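Long-range contact in choline binding protein PCPA (Streptococcus pneumoniae, PDB 4CP6), which probably anchors to choline on the pneumococcal cell wall and displays a leucine-rich repeat domain, a pneumococcal vaccine antigen: residues A[278-289]-A[301-312]. Numbering follows the deposited sequence.
Sequences EGLEKIGTFAFA and NSLETIERLAFY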
loop_
_atom_site.group_PDB
_atom_site.type_symbol
_atom_site.label_atom_id
_atom_site.label_comp_id
_atom_site.label_asym_id
_atom_site.label_seq_id
_atom_site.Cartn_x
_atom_site.Cartn_y
_atom_site.Cartn_z
ATOM N N GLU A 278 -18.044 -17.307 -7.507
ATOM C CA GLU A 278 -18.273 -17.229 -8.930
ATOM C C GLU A 278 -18.670 -15.785 -9.245
ATOM O O GLU A 278 -19.463 -15.177 -8.497
ATOM C CB GLU A 278 -19.406 -18.160 -9.370
ATOM C CG GLU A 278 -18.948 -19.587 -9.551
ATOM C CD GLU A 278 -17.673 -19.784 -10.354
ATOM O OE1 GLU A 278 -17.497 -19.118 -11.401
ATOM O OE2 GLU A 278 -16.879 -20.651 -9.931
ATOM N N GLY A 279 -18.119 -15.263 -10.327
ATOM C CA GLY A 279 -18.313 -13.889 -10.760
ATOM C C GLY A 279 -17.011 -13.110 -10.606
ATOM O O GLY A 279 -16.807 -12.108 -11.291
ATOM N N LEU A 280 -16.118 -13.574 -9.705
ATOM C CA LEU A 280 -14.805 -12.926 -9.530
ATOM C C LEU A 280 -13.983 -13.192 -10.787
ATOM O O LEU A 280 -13.863 -14.334 -11.247
ATOM C CB LEU A 280 -14.118 -13.455 -8.283
ATOM C CG LEU A 280 -12.935 -12.627 -7.809
ATOM C CD1 LEU A 280 -12.956 -12.494 -6.316
ATOM C CD2 LEU A 280 -11.657 -13.237 -8.252
ATOM N N GLU A 281 -13.443 -12.124 -11.371
ATOM C CA GLU A 281 -12.691 -12.211 -12.619
ATOM C C GLU A 281 -11.195 -11.988 -12.484
ATOM O O GLU A 281 -10.445 -12.480 -13.323
ATOM C CB GLU A 281 -13.185 -11.161 -13.626
ATOM C CG GLU A 281 -14.664 -11.280 -13.974
ATOM C CD GLU A 281 -15.253 -10.080 -14.698
ATOM O OE1 GLU A 281 -14.590 -9.018 -14.775
ATOM O OE2 GLU A 281 -16.405 -10.201 -15.172
ATOM N N LYS A 282 -10.772 -11.194 -11.510
ATOM C CA LYS A 282 -9.378 -10.786 -11.414
ATOM C C LYS A 282 -8.845 -10.770 -10.013
ATOM O O LYS A 282 -9.503 -10.268 -9.096
ATOM C CB LYS A 282 -9.278 -9.377 -12.057
ATOM C CG LYS A 282 -7.905 -8.709 -11.956
ATOM C CD LYS A 282 -7.954 -7.387 -12.709
ATOM C CE LYS A 282 -6.615 -6.745 -12.808
ATOM N NZ LYS A 282 -6.724 -5.443 -13.529
ATOM N N ILE A 283 -7.605 -11.260 -9.873
ATOM C CA ILE A 283 -6.858 -11.215 -8.621
ATOM C C ILE A 283 -5.655 -10.296 -8.868
ATOM O O ILE A 283 -4.797 -10.602 -9.717
ATOM C CB ILE A 283 -6.410 -12.622 -8.180
ATOM C CG1 ILE A 283 -7.652 -13.473 -7.869
ATOM C CG2 ILE A 283 -5.439 -12.554 -7.003
ATOM C CD1 ILE A 283 -7.351 -14.951 -7.636
ATOM N N GLY A 284 -5.616 -9.174 -8.145
ATOM C CA GLY A 284 -4.588 -8.146 -8.306
ATOM C C GLY A 284 -3.191 -8.565 -7.907
ATOM O O GLY A 284 -2.997 -9.526 -7.155
ATOM N N THR A 285 -2.207 -7.757 -8.314
ATOM C CA THR A 285 -0.807 -8.043 -8.012
ATOM C C THR A 285 -0.578 -8.081 -6.486
ATOM O O THR A 285 -1.138 -7.272 -5.736
ATOM C CB THR A 285 0.121 -7.090 -8.800
ATOM O OG1 THR A 285 1.472 -7.525 -8.666
ATOM C CG2 THR A 285 0.038 -5.657 -8.302
ATOM N N PHE A 286 0.261 -9.033 -6.010
ATOM C CA PHE A 286 0.557 -9.214 -4.592
ATOM C C PHE A 286 -0.697 -9.443 -3.751
ATOM O O PHE A 286 -0.649 -9.232 -2.526
ATOM C CB PHE A 286 1.364 -8.027 -4.048
ATOM C CG PHE A 286 2.783 -7.902 -4.547
ATOM C CD1 PHE A 286 3.048 -7.329 -5.784
ATOM C CD2 PHE A 286 3.851 -8.310 -3.755
ATOM C CE1 PHE A 286 4.360 -7.198 -6.238
ATOM C CE2 PHE A 286 5.162 -8.187 -4.215
ATOM C CZ PHE A 286 5.402 -7.640 -5.452
ATOM N N ALA A 287 -1.828 -9.887 -4.360
ATOM C CA ALA A 287 -3.036 -9.988 -3.544
ATOM C C ALA A 287 -2.839 -10.812 -2.281
ATOM O O ALA A 287 -3.341 -10.402 -1.232
ATOM C CB ALA A 287 -4.189 -10.554 -4.350
ATOM N N PHE A 288 -2.155 -11.972 -2.364
ATOM C CA PHE A 288 -1.972 -12.832 -1.193
ATOM C C PHE A 288 -0.537 -12.856 -0.747
ATOM O O PHE A 288 -0.141 -13.776 -0.006
ATOM C CB PHE A 288 -2.518 -14.256 -1.435
ATOM C CG PHE A 288 -3.861 -14.301 -2.112
ATOM C CD1 PHE A 288 -4.996 -13.816 -1.470
ATOM C CD2 PHE A 288 -3.990 -14.806 -3.398
ATOM C CE1 PHE A 288 -6.236 -13.833 -2.117
ATOM C CE2 PHE A 288 -5.233 -14.824 -4.039
ATOM C CZ PHE A 288 -6.331 -14.303 -3.395
ATOM N N ALA A 289 0.265 -11.857 -1.142
ATOM C CA ALA A 289 1.664 -11.851 -0.763
ATOM C C ALA A 289 1.834 -11.850 0.751
ATOM O O ALA A 289 1.265 -11.019 1.445
ATOM C CB ALA A 289 2.401 -10.670 -1.394
ATOM N N ASN A 301 -14.619 -20.642 -11.544
ATOM C CA ASN A 301 -14.650 -20.844 -12.984
ATOM C C ASN A 301 -14.552 -19.533 -13.755
ATOM O O ASN A 301 -14.012 -19.518 -14.843
ATOM C CB ASN A 301 -15.958 -21.562 -13.375
ATOM C CG ASN A 301 -16.039 -22.948 -12.777
ATOM O OD1 ASN A 301 -17.049 -23.354 -12.144
ATOM N ND2 ASN A 301 -14.979 -23.703 -12.952
ATOM N N SER A 302 -15.079 -18.429 -13.176
ATOM C CA SER A 302 -15.060 -17.117 -13.818
ATOM C C SER A 302 -13.688 -16.436 -13.809
ATOM O O SER A 302 -13.541 -15.402 -14.477
ATOM C CB SER A 302 -16.064 -16.200 -13.126
ATOM O OG SER A 302 -15.812 -16.187 -11.732
ATOM N N LEU A 303 -12.698 -16.980 -13.069
ATOM C CA LEU A 303 -11.408 -16.282 -12.959
ATOM C C LEU A 303 -10.685 -16.171 -14.289
ATOM O O LEU A 303 -10.358 -17.174 -14.915
ATOM C CB LEU A 303 -10.551 -17.009 -11.927
ATOM C CG LEU A 303 -9.181 -16.370 -11.591
ATOM C CD1 LEU A 303 -9.354 -14.991 -10.950
ATOM C CD2 LEU A 303 -8.452 -17.283 -10.627
ATOM N N GLU A 304 -10.374 -14.914 -14.696
ATOM C CA GLU A 304 -9.711 -14.663 -15.960
ATOM C C GLU A 304 -8.248 -14.251 -15.813
ATOM O O GLU A 304 -7.460 -14.487 -16.738
ATOM C CB GLU A 304 -10.396 -13.472 -16.656
ATOM C CG GLU A 304 -11.869 -13.647 -17.005
ATOM C CD GLU A 304 -12.551 -12.379 -17.500
ATOM O OE1 GLU A 304 -11.850 -11.367 -17.747
ATOM O OE2 GLU A 304 -13.799 -12.387 -17.604
ATOM N N THR A 305 -7.917 -13.517 -14.744
ATOM C CA THR A 305 -6.607 -12.902 -14.610
ATOM C C THR A 305 -6.062 -13.094 -13.227
ATOM O O THR A 305 -6.741 -12.766 -12.249
ATOM C CB THR A 305 -6.770 -11.364 -14.896
ATOM O OG1 THR A 305 -7.321 -11.210 -16.210
ATOM C CG2 THR A 305 -5.445 -10.595 -14.772
ATOM N N ILE A 306 -4.780 -13.496 -13.140
ATOM C CA ILE A 306 -4.071 -13.598 -11.873
ATOM C C ILE A 306 -2.771 -12.840 -12.081
ATOM O O ILE A 306 -1.922 -13.274 -12.858
ATOM C CB ILE A 306 -3.817 -15.034 -11.396
ATOM C CG1 ILE A 306 -5.078 -15.883 -11.466
ATOM C CG2 ILE A 306 -3.245 -15.010 -9.969
ATOM C CD1 ILE A 306 -4.800 -17.368 -11.108
ATOM N N GLU A 307 -2.609 -11.687 -11.412
ATOM C CA GLU A 307 -1.474 -10.813 -11.633
ATOM C C GLU A 307 -0.207 -11.218 -10.906
ATOM O O GLU A 307 -0.186 -12.155 -10.092
ATOM C CB GLU A 307 -1.861 -9.359 -11.294
ATOM C CG GLU A 307 -2.981 -8.793 -12.149
ATOM C CD GLU A 307 -3.201 -7.300 -11.969
ATOM O OE1 GLU A 307 -2.922 -6.736 -10.878
ATOM O OE2 GLU A 307 -3.682 -6.690 -12.947
ATOM N N ARG A 308 0.857 -10.476 -11.198
ATOM C CA ARG A 308 2.187 -10.702 -10.675
ATOM C C ARG A 308 2.240 -10.922 -9.170
ATOM O O ARG A 308 1.679 -10.140 -8.404
ATOM C CB ARG A 308 3.090 -9.519 -11.083
ATOM C CG ARG A 308 4.471 -9.479 -10.421
ATOM C CD ARG A 308 5.402 -8.482 -11.117
ATOM N NE ARG A 308 6.728 -8.479 -10.480
ATOM C CZ ARG A 308 7.139 -7.631 -9.544
ATOM N NH1 ARG A 308 6.326 -6.685 -9.092
ATOM N NH2 ARG A 308 8.376 -7.716 -9.059
ATOM N N LEU A 309 2.901 -11.983 -8.751
ATOM C CA LEU A 309 3.165 -12.289 -7.352
ATOM C C LEU A 309 1.899 -12.316 -6.518
ATOM O O LEU A 309 1.941 -12.030 -5.324
ATOM C CB LEU A 309 4.264 -11.380 -6.757
ATOM C CG LEU A 309 5.663 -11.643 -7.365
ATOM C CD1 LEU A 309 6.596 -10.446 -7.149
ATOM C CD2 LEU A 309 6.258 -12.911 -6.779
ATOM N N ALA A 310 0.797 -12.794 -7.104
ATOM C CA ALA A 310 -0.435 -12.918 -6.312
ATOM C C ALA A 310 -0.253 -13.995 -5.216
ATOM O O ALA A 310 -0.767 -13.839 -4.113
ATOM C CB ALA A 310 -1.604 -13.307 -7.220
ATOM N N PHE A 311 0.456 -15.087 -5.541
ATOM C CA PHE A 311 0.763 -16.178 -4.622
ATOM C C PHE A 311 2.253 -16.100 -4.364
ATOM O O PHE A 311 3.053 -16.547 -5.189
ATOM C CB PHE A 311 0.361 -17.531 -5.229
ATOM C CG PHE A 311 -1.131 -17.633 -5.430
ATOM C CD1 PHE A 311 -1.975 -17.887 -4.356
ATOM C CD2 PHE A 311 -1.684 -17.495 -6.687
ATOM C CE1 PHE A 311 -3.355 -18.006 -4.544
ATOM C CE2 PHE A 311 -3.074 -17.595 -6.869
ATOM C CZ PHE A 311 -3.886 -17.869 -5.797
ATOM N N TYR A 312 2.631 -15.495 -3.249
ATOM C CA TYR A 312 4.034 -15.212 -2.953
ATOM C C TYR A 312 4.242 -15.294 -1.471
ATOM O O TYR A 312 3.649 -14.534 -0.721
ATOM C CB TYR A 312 4.316 -13.781 -3.431
ATOM C CG TYR A 312 5.705 -13.230 -3.214
ATOM C CD1 TYR A 312 6.831 -14.039 -3.345
ATOM C CD2 TYR A 312 5.903 -11.868 -2.989
ATOM C CE1 TYR A 312 8.116 -13.507 -3.273
ATOM C CE2 TYR A 312 7.185 -11.328 -2.890
ATOM C CZ TYR A 312 8.288 -12.155 -3.025
ATOM O OH TYR A 312 9.570 -11.629 -2.947
HETATM O O HOH W 1 -4.397 -4.128 -12.941
HETATM O O HOH W 2 3.519 -5.967 -9.513
#
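Ile283 and Thr305 join the short parallel strands 282-283 and 305-306, equivalent rungs of successive coils in the BspA-type leucine-rich repeat solenoid. Ile283 N donates to Thr305 O (2.9 Å), and Ile283 O takes the N-H of Glu307 almost straight (167°). Inside the coil, both methyl branches of Leu303 lie against Ile283 CD1, while Ile283 CG2, anti to its backbone N, reaches Ala310 CB at 3.9 Å. On the outer face Lys282, fully extended, crosses Glu307 in a salt bridge (NZ to OE2, 3.3 Å) that a water also spans; Glu307 OE1 weakly accepts from Thr285 N. Arg308 O is gripped by both Phe286 N and Thr285 OG1, the hydroxyl at 2.6 Å. The Phe286 ring receives Leu309 CB over one face, 4.0 Å from its centroid, and Arg308 NH1 at its edge; Tyr263 also stacks on it. Deeper, the Phe288 and Phe311 rings meet obliquely, both touching Ile297. At the other end Ser302 OG accepts from Gly279 N and donates to Leu280 O. Beside it, the Glu278 carboxylate, its chain bent at chi2 (-47°), clasps the N-H groups of Asn301 and Ser302 through syn lone pairs, with OE2 2.8 Å from Asn301 N.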